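Local coordinates for DUF5638 domain-containing protein (Legionella pneumophila subsp. pneumophila, PDB 5L1A) that is of unknown function, its DUF5638 region forming a compact all-helical N-terminal part of a longer protein that is probably membrane-associated, at residues F35-Y46 with A99-V109. Sequence-based numbering, arbitrary orientation.
Sequences FLQQLNQIKYFY and ADVIIANFFKV. With I3C (5-amino-2,4,6-triiodobenzene-1,3-dicarboxylic acid), chain D.
The ring of Phe-106 has CG1 of Ile-42 over one face, 4.0 Å from its CG. Its CE1 comes within 3.7 Å of CE1 of Phe-35. Those two rings lie nearly parallel, planes 22° apart, but are slid so far that they barely overlap. Val-109 CG1 meets the Phe-35 ring at its edge, 3.4 Å from CD1, and Leu-39 CB lies over one face, toward the rim. One face of the Tyr-46 ring is covered by CD2 of Phe-45, and Ile-42 CG2 sits at its edge, in plane; its hydroxyl OH reaches CD1 of Ile-103 at 3.4 Å. Within this helical bundle, Phe-106 packs as a knob into a hole formed by Phe-35, Gln-38, Leu-39 and Ile-42. Its CG lies anti to the backbone N (chi1 -167°), which carries the ring across to helix 33-51. The axes of segments 35-46 and 99-109 come within 10.3 Å and run at 134° to each other, roughly antiparallel. Further along, CZ of Phe-45 touches CB of Ala-99 at 3.5 Å. The extended Gln-38 brings NE2 within 2.9 Å of Asn-105 OD1, but the angle is too poor for a hydrogen bond. Asp-100, Val-101 and Ala-104 border a bound I3C, and Phe-45 touches another.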
ATOM      1  N   PHE A  35       6.166  14.866   1.539  1.00 14.50           N
ATOM      2  CA  PHE A  35       5.400  13.743   2.066  1.00 13.52           C
ATOM      3  C   PHE A  35       4.228  13.397   1.156  1.00 13.20           C
ATOM      4  O   PHE A  35       3.941  12.217   0.924  1.00 12.51           O
ATOM      5  CB  PHE A  35       4.893  14.041   3.476  1.00 13.43           C
ATOM      6  CG  PHE A  35       3.927  13.013   3.980  1.00 12.64           C
ATOM      7  CD1 PHE A  35       4.388  11.810   4.487  1.00 12.66           C
ATOM      8  CD2 PHE A  35       2.560  13.226   3.912  1.00 12.58           C
ATOM      9  CE1 PHE A  35       3.510  10.848   4.937  1.00 11.50           C
ATOM     10  CE2 PHE A  35       1.675  12.263   4.356  1.00 11.97           C
ATOM     11  CZ  PHE A  35       2.151  11.074   4.871  1.00 11.43           C
ATOM     12  N   LEU A  36       3.536  14.414   0.638  1.00 13.79           N
ATOM     13  CA  LEU A  36       2.413  14.163  -0.258  1.00 13.64           C
ATOM     14  C   LEU A  36       2.865  13.512  -1.558  1.00 13.64           C
ATOM     15  O   LEU A  36       2.098  12.767  -2.175  1.00 13.24           O
ATOM     16  CB  LEU A  36       1.663  15.465  -0.544  1.00 14.53           C
ATOM     17  CG  LEU A  36       0.885  16.085   0.620  1.00 16.42           C
ATOM     18  CD1 LEU A  36       0.156  17.342   0.168  1.00 20.34           C
ATOM     19  CD2 LEU A  36      -0.092  15.081   1.217  1.00 13.93           C
ATOM     20  N   GLN A  37       4.097  13.781  -1.998  1.00 14.22           N
ATOM     21  CA  GLN A  37       4.611  13.087  -3.174  1.00 14.37           C
ATOM     22  C   GLN A  37       4.926  11.631  -2.855  1.00 15.32           C
ATOM     23  O   GLN A  37       4.706  10.745  -3.688  1.00 15.77           O
ATOM     24  CB  GLN A  37       5.847  13.799  -3.718  1.00 15.43           C
ATOM     25  CG  GLN A  37       5.570  15.186  -4.257  1.00 18.85           C
ATOM     26  CD  GLN A  37       4.644  15.183  -5.460  1.00 25.33           C
ATOM     27  OE1 GLN A  37       4.731  14.313  -6.329  1.00 30.54           O
ATOM     28  NE2 GLN A  37       3.747  16.162  -5.515  1.00 24.54           N
ATOM     29  N   GLN A  38       5.442  11.368  -1.653  1.00 14.19           N
ATOM     30  CA  GLN A  38       5.689   9.989  -1.247  1.00 12.57           C
ATOM     31  C   GLN A  38       4.380   9.248  -1.003  1.00 12.12           C
ATOM     32  O   GLN A  38       4.252   8.069  -1.352  1.00 12.15           O
ATOM     33  CB  GLN A  38       6.573   9.964  -0.001  1.00 12.43           C
ATOM     34  CG  GLN A  38       7.940  10.596  -0.220  1.00 13.29           C
ATOM     35  CD  GLN A  38       8.725  10.756   1.065  1.00 16.02           C
ATOM     36  OE1 GLN A  38       8.150  10.901   2.144  1.00 15.59           O
ATOM     37  NE2 GLN A  38      10.048  10.730   0.958  1.00 17.65           N
ATOM     38  N   LEU A  39       3.394   9.931  -0.414  1.00 11.54           N
ATOM     39  CA  LEU A  39       2.078   9.333  -0.227  1.00 10.99           C
ATOM     40  C   LEU A  39       1.437   8.985  -1.567  1.00 12.51           C
ATOM     41  O   LEU A  39       0.896   7.886  -1.738  1.00 13.44           O
ATOM     42  CB  LEU A  39       1.183  10.283   0.568  1.00 13.82           C
ATOM     43  CG  LEU A  39      -0.269   9.841   0.755  1.00 15.15           C
ATOM     44  CD1 LEU A  39      -0.330   8.545   1.545  1.00 15.14           C
ATOM     45  CD2 LEU A  39      -1.075  10.929   1.437  1.00 15.46           C
ATOM     46  N   ASN A  40       1.491   9.911  -2.529  1.00 11.70           N
ATOM     47  CA  ASN A  40       0.936   9.642  -3.851  1.00 11.92           C
ATOM     48  C   ASN A  40       1.706   8.547  -4.573  1.00 11.87           C
ATOM     49  O   ASN A  40       1.119   7.796  -5.358  1.00 11.76           O
ATOM     50  CB  ASN A  40       0.929  10.916  -4.696  1.00 16.85           C
ATOM     51  CG  ASN A  40      -0.198  11.853  -4.325  1.00 21.65           C
ATOM     52  OD1 ASN A  40      -1.316  11.722  -4.821  1.00 25.94           O
ATOM     53  ND2 ASN A  40       0.092  12.811  -3.453  1.00 20.69           N
ATOM     54  N   GLN A  41       3.014   8.452  -4.335  1.00 12.07           N
ATOM     55  CA  GLN A  41       3.801   7.381  -4.935  1.00 12.19           C
ATOM     56  C   GLN A  41       3.351   6.019  -4.420  1.00 11.40           C
ATOM     57  O   GLN A  41       3.239   5.058  -5.192  1.00 11.45           O
ATOM     58  CB  GLN A  41       5.284   7.617  -4.647  1.00 12.69           C
ATOM     59  CG  GLN A  41       6.251   6.647  -5.305  1.00 13.14           C
ATOM     60  CD  GLN A  41       7.704   7.014  -5.035  1.00 13.83           C
ATOM     61  OE1 GLN A  41       8.085   7.305  -3.899  1.00 13.57           O
ATOM     62  NE2 GLN A  41       8.517   7.013  -6.081  1.00 14.84           N
ATOM     63  N   ILE A  42       3.076   5.923  -3.119  1.00 13.26           N
ATOM     64  CA  ILE A  42       2.610   4.669  -2.537  1.00 12.19           C
ATOM     65  C   ILE A  42       1.273   4.264  -3.142  1.00 12.52           C
ATOM     66  O   ILE A  42       1.079   3.109  -3.542  1.00 12.66           O
ATOM     67  CB  ILE A  42       2.516   4.793  -1.005  1.00 12.96           C
ATOM     68  CG1 ILE A  42       3.905   4.683  -0.373  1.00 13.21           C
ATOM     69  CG2 ILE A  42       1.583   3.738  -0.444  1.00 13.07           C
ATOM     70  CD1 ILE A  42       4.588   3.353  -0.633  1.00 12.22           C
ATOM     71  N   LYS A  43       0.329   5.203  -3.218  1.00  9.96           N
ATOM     72  CA  LYS A  43      -0.988   4.860  -3.740  1.00  9.81           C
ATOM     73  C   LYS A  43      -0.929   4.529  -5.222  1.00 10.24           C
ATOM     74  O   LYS A  43      -1.651   3.642  -5.687  1.00 10.10           O
ATOM     75  CB  LYS A  43      -1.974   5.997  -3.471  1.00  9.96           C
ATOM     76  CG  LYS A  43      -2.097   6.325  -1.995  1.00  9.70           C
ATOM     77  CD  LYS A  43      -3.462   6.875  -1.643  1.00  9.80           C
ATOM     78  CE  LYS A  43      -3.685   8.240  -2.242  1.00 11.50           C
ATOM     79  NZ  LYS A  43      -5.022   8.764  -1.857  1.00 13.80           N
ATOM     80  N   TYR A  44      -0.069   5.216  -5.972  1.00 10.90           N
ATOM     81  CA  TYR A  44       0.136   4.860  -7.368  1.00 11.51           C
ATOM     82  C   TYR A  44       0.717   3.458  -7.507  1.00 11.40           C
ATOM     83  O   TYR A  44       0.344   2.725  -8.430  1.00 11.65           O
ATOM     84  CB  TYR A  44       1.041   5.895  -8.033  1.00 12.41           C
ATOM     85  CG  TYR A  44       1.445   5.562  -9.448  1.00 13.28           C
ATOM     86  CD1 TYR A  44       0.608   5.858 -10.519  1.00 13.83           C
ATOM     87  CD2 TYR A  44       2.668   4.963  -9.716  1.00 13.71           C
ATOM     88  CE1 TYR A  44       0.979   5.556 -11.817  1.00 14.78           C
ATOM     89  CE2 TYR A  44       3.045   4.659 -11.003  1.00 14.69           C
ATOM     90  CZ  TYR A  44       2.199   4.956 -12.050  1.00 15.22           C
ATOM     91  OH  TYR A  44       2.583   4.654 -13.336  1.00 16.35           O
ATOM     92  N   PHE A  45       1.607   3.060  -6.594  1.00 11.15           N
ATOM     93  CA  PHE A  45       2.234   1.742  -6.677  1.00 11.24           C
ATOM     94  C   PHE A  45       1.204   0.619  -6.563  1.00 10.75           C
ATOM     95  O   PHE A  45       1.221  -0.333  -7.350  1.00 11.24           O
ATOM     96  CB  PHE A  45       3.304   1.602  -5.592  1.00 11.14           C
ATOM     97  CG  PHE A  45       3.843   0.207  -5.447  1.00 11.27           C
ATOM     98  CD1 PHE A  45       4.820  -0.264  -6.302  1.00 12.14           C
ATOM     99  CD2 PHE A  45       3.375  -0.634  -4.448  1.00 10.71           C
ATOM    100  CE1 PHE A  45       5.315  -1.547  -6.170  1.00 12.43           C
ATOM    101  CE2 PHE A  45       3.870  -1.920  -4.314  1.00 11.00           C
ATOM    102  CZ  PHE A  45       4.840  -2.374  -5.175  1.00 11.86           C
ATOM    103  N   TYR A  46       0.306   0.704  -5.584  1.00 10.07           N
ATOM    104  CA  TYR A  46      -0.628  -0.394  -5.368  1.00  9.72           C
ATOM    105  C   TYR A  46      -1.778  -0.364  -6.365  1.00  9.83           C
ATOM    106  O   TYR A  46      -2.196  -1.414  -6.863  1.00  9.94           O
ATOM    107  CB  TYR A  46      -1.157  -0.365  -3.935  1.00  9.14           C
ATOM    108  CG  TYR A  46      -0.121  -0.756  -2.916  1.00  9.11           C
ATOM    109  CD1 TYR A  46       0.250  -2.082  -2.752  1.00 11.33           C
ATOM    110  CD2 TYR A  46       0.491   0.200  -2.121  1.00  9.07           C
ATOM    111  CE1 TYR A  46       1.204  -2.448  -1.817  1.00 11.33           C
ATOM    112  CE2 TYR A  46       1.444  -0.153  -1.182  1.00  9.15           C
ATOM    113  CZ  TYR A  46       1.796  -1.477  -1.033  1.00  9.97           C
ATOM    114  OH  TYR A  46       2.748  -1.831  -0.104  1.00 10.27           O
ATOM    115  N   ALA A  99      10.299  -1.066  -4.972  1.00 28.42           N
ATOM    116  CA  ALA A  99       9.213  -1.065  -3.999  1.00 22.73           C
ATOM    117  C   ALA A  99       9.748  -1.147  -2.576  1.00 19.39           C
ATOM    118  O   ALA A  99       9.187  -0.534  -1.662  1.00 19.08           O
ATOM    119  CB  ALA A  99       8.251  -2.218  -4.280  1.00 23.47           C
ATOM    120  N   ASP A 100      10.829  -1.904  -2.367  1.00 20.38           N
ATOM    121  CA  ASP A 100      11.470  -1.934  -1.055  1.00 19.09           C
ATOM    122  C   ASP A 100      11.865  -0.534  -0.602  1.00 18.11           C
ATOM    123  O   ASP A 100      11.671  -0.170   0.564  1.00 16.55           O
ATOM    124  CB  ASP A 100      12.698  -2.845  -1.089  1.00 21.18           C
ATOM    125  CG  ASP A 100      12.375  -4.281  -0.727  1.00 24.71           C
ATOM    126  OD1 ASP A 100      11.180  -4.616  -0.622  1.00 26.03           O
ATOM    127  OD2 ASP A 100      13.316  -5.081  -0.545  1.00 28.47           O
ATOM    128  N   VAL A 101      12.413   0.267  -1.519  1.00 19.52           N
ATOM    129  CA  VAL A 101      12.926   1.587  -1.165  1.00 19.44           C
ATOM    130  C   VAL A 101      11.790   2.517  -0.758  1.00 17.65           C
ATOM    131  O   VAL A 101      11.858   3.183   0.281  1.00 16.81           O
ATOM    132  CB  VAL A 101      13.741   2.172  -2.332  1.00 22.01           C
ATOM    133  CG1 VAL A 101      14.118   3.612  -2.047  1.00 22.41           C
ATOM    134  CG2 VAL A 101      14.981   1.330  -2.583  1.00 24.18           C
ATOM    135  N   ILE A 102      10.729   2.576  -1.565  1.00 17.72           N
ATOM    136  CA  ILE A 102       9.650   3.516  -1.276  1.00 16.88           C
ATOM    137  C   ILE A 102       8.848   3.073  -0.059  1.00 15.89           C
ATOM    138  O   ILE A 102       8.346   3.913   0.696  1.00 17.20           O
ATOM    139  CB  ILE A 102       8.750   3.706  -2.513  1.00 19.36           C
ATOM    140  CG1 ILE A 102       8.061   2.395  -2.898  1.00 20.61           C
ATOM    141  CG2 ILE A 102       9.561   4.236  -3.687  1.00 22.11           C
ATOM    142  CD1 ILE A 102       7.176   2.508  -4.118  1.00 23.16           C
ATOM    143  N   ILE A 103       8.722   1.765   0.167  1.00 16.68           N
ATOM    144  CA  ILE A 103       7.939   1.289   1.302  1.00 15.27           C
ATOM    145  C   ILE A 103       8.712   1.461   2.603  1.00 17.66           C
ATOM    146  O   ILE A 103       8.141   1.847   3.630  1.00 20.91           O
ATOM    147  CB  ILE A 103       7.515  -0.175   1.082  1.00 14.17           C
ATOM    148  CG1 ILE A 103       6.476  -0.266  -0.037  1.00 15.01           C
ATOM    149  CG2 ILE A 103       6.962  -0.768   2.362  1.00 12.76           C
ATOM    150  CD1 ILE A 103       6.137  -1.688  -0.441  1.00 16.28           C
ATOM    151  N   ALA A 104      10.016   1.184   2.587  1.00 17.06           N
ATOM    152  CA  ALA A 104      10.825   1.404   3.781  1.00 16.79           C
ATOM    153  C   ALA A 104      10.914   2.885   4.120  1.00 17.57           C
ATOM    154  O   ALA A 104      10.835   3.266   5.294  1.00 20.32           O
ATOM    155  CB  ALA A 104      12.221   0.815   3.593  1.00 19.08           C
ATOM    156  N   ASN A 105      11.080   3.737   3.106  1.00 14.42           N
ATOM    157  CA  ASN A 105      11.123   5.175   3.351  1.00 15.17           C
ATOM    158  C   ASN A 105       9.802   5.678   3.922  1.00 14.00           C
ATOM    159  O   ASN A 105       9.791   6.531   4.816  1.00 14.68           O
ATOM    160  CB  ASN A 105      11.471   5.920   2.061  1.00 16.57           C
ATOM    161  CG  ASN A 105      11.383   7.429   2.216  1.00 17.80           C
ATOM    162  OD1 ASN A 105      10.331   8.029   1.983  1.00 17.78           O
ATOM    163  ND2 ASN A 105      12.491   8.052   2.604  1.00 19.84           N
ATOM    164  N   PHE A 106       8.676   5.154   3.429  1.00 13.96           N
ATOM    165  CA  PHE A 106       7.389   5.621   3.934  1.00 14.05           C
ATOM    166  C   PHE A 106       7.169   5.205   5.386  1.00 14.54           C
ATOM    167  O   PHE A 106       6.558   5.954   6.156  1.00 14.60           O
ATOM    168  CB  PHE A 106       6.247   5.115   3.052  1.00 13.41           C
ATOM    169  CG  PHE A 106       4.925   5.793   3.318  1.00 12.76           C
ATOM    170  CD1 PHE A 106       4.648   7.041   2.775  1.00 13.79           C
ATOM    171  CD2 PHE A 106       3.962   5.183   4.108  1.00 11.82           C
ATOM    172  CE1 PHE A 106       3.438   7.668   3.018  1.00 16.22           C
ATOM    173  CE2 PHE A 106       2.746   5.802   4.358  1.00 14.25           C
ATOM    174  CZ  PHE A 106       2.483   7.047   3.811  1.00 16.29           C
ATOM    175  N   PHE A 107       7.670   4.034   5.784  1.00 11.37           N
ATOM    176  CA  PHE A 107       7.566   3.632   7.185  1.00 11.56           C
ATOM    177  C   PHE A 107       8.365   4.558   8.090  1.00 13.16           C
ATOM    178  O   PHE A 107       7.874   4.983   9.143  1.00 13.85           O
ATOM    179  CB  PHE A 107       8.033   2.189   7.360  1.00 11.59           C
ATOM    180  CG  PHE A 107       7.050   1.182   6.866  1.00 11.40           C
ATOM    181  CD1 PHE A 107       5.695   1.448   6.920  1.00 10.77           C
ATOM    182  CD2 PHE A 107       7.475  -0.024   6.341  1.00 11.75           C
ATOM    183  CE1 PHE A 107       4.774   0.525   6.463  1.00 12.28           C
ATOM    184  CE2 PHE A 107       6.561  -0.955   5.882  1.00 14.32           C
ATOM    185  CZ  PHE A 107       5.208  -0.681   5.943  1.00 11.04           C
ATOM    186  N   LYS A 108       9.597   4.883   7.698  1.00 15.54           N
ATOM    187  CA  LYS A 108      10.414   5.780   8.504  1.00 22.99           C
ATOM    188  C   LYS A 108       9.830   7.185   8.574  1.00 25.22           C
ATOM    189  O   LYS A 108      10.069   7.896   9.554  1.00 28.17           O
ATOM    190  CB  LYS A 108      11.838   5.823   7.954  1.00 26.45           C
ATOM    191  CG  LYS A 108      12.467   4.447   7.791  1.00 29.09           C
ATOM    192  CD  LYS A 108      13.974   4.526   7.646  1.00 34.82           C
ATOM    193  CE  LYS A 108      14.645   4.740   8.994  1.00 40.05           C
ATOM    194  NZ  LYS A 108      14.476   3.558   9.890  1.00 40.38           N
ATOM    195  N   VAL A 109       9.061   7.594   7.564  1.00 28.56           N
ATOM    196  CA  VAL A 109       8.406   8.898   7.604  1.00 28.85           C
ATOM    197  C   VAL A 109       7.329   8.921   8.684  1.00 28.30           C
ATOM    198  O   VAL A 109       7.209   9.887   9.446  1.00 30.48           O
ATOM    199  CB  VAL A 109       7.818   9.242   6.224  1.00 27.37           C
ATOM    200  CG1 VAL A 109       6.812  10.351   6.357  1.00 31.50           C
ATOM    201  CG2 VAL A 109       8.923   9.629   5.258  1.00 24.77           C
TER
HETATM  202  I3  I3C D 203      14.960  -0.629   1.536  1.00 37.82           I
HETATM  203  I2  I3C D 203      19.921   2.129  -0.824  1.00 59.51           I
HETATM  204  I1  I3C D 203      19.382  -4.076  -0.923  1.00 57.60           I
HETATM  205  O8  I3C D 203      15.841  -3.810  -0.342  1.00 38.05           O
HETATM  206  O9  I3C D 203      16.621  -3.800   1.705  1.00 38.48           O
HETATM  207  C10 I3C D 203      20.757  -1.063  -1.445  1.00 47.67           C
HETATM  208  N13 I3C D 203      17.049   1.691   0.614  1.00 47.65           N
HETATM  209  C1  I3C D 203      17.339  -2.078   0.237  1.00 45.84           C
HETATM  210  C6  I3C D 203      16.804  -0.749   0.590  1.00 43.90           C
HETATM  211  C5  I3C D 203      17.561   0.481   0.280  1.00 48.56           C
HETATM  212  C4  I3C D 203      18.874   0.376  -0.396  1.00 54.29           C
HETATM  213  C3  I3C D 203      19.429  -0.957  -0.754  1.00 51.93           C
HETATM  214  C2  I3C D 203      18.650  -2.184  -0.438  1.00 53.08           C
HETATM  215  C7  I3C D 203      16.551  -3.311   0.557  1.00 40.55           C
HETATM  216  O11 I3C D 203      21.698  -1.646  -0.870  1.00 46.69           O
HETATM  217  O12 I3C D 203      20.886  -0.554  -2.577  1.00 46.27           O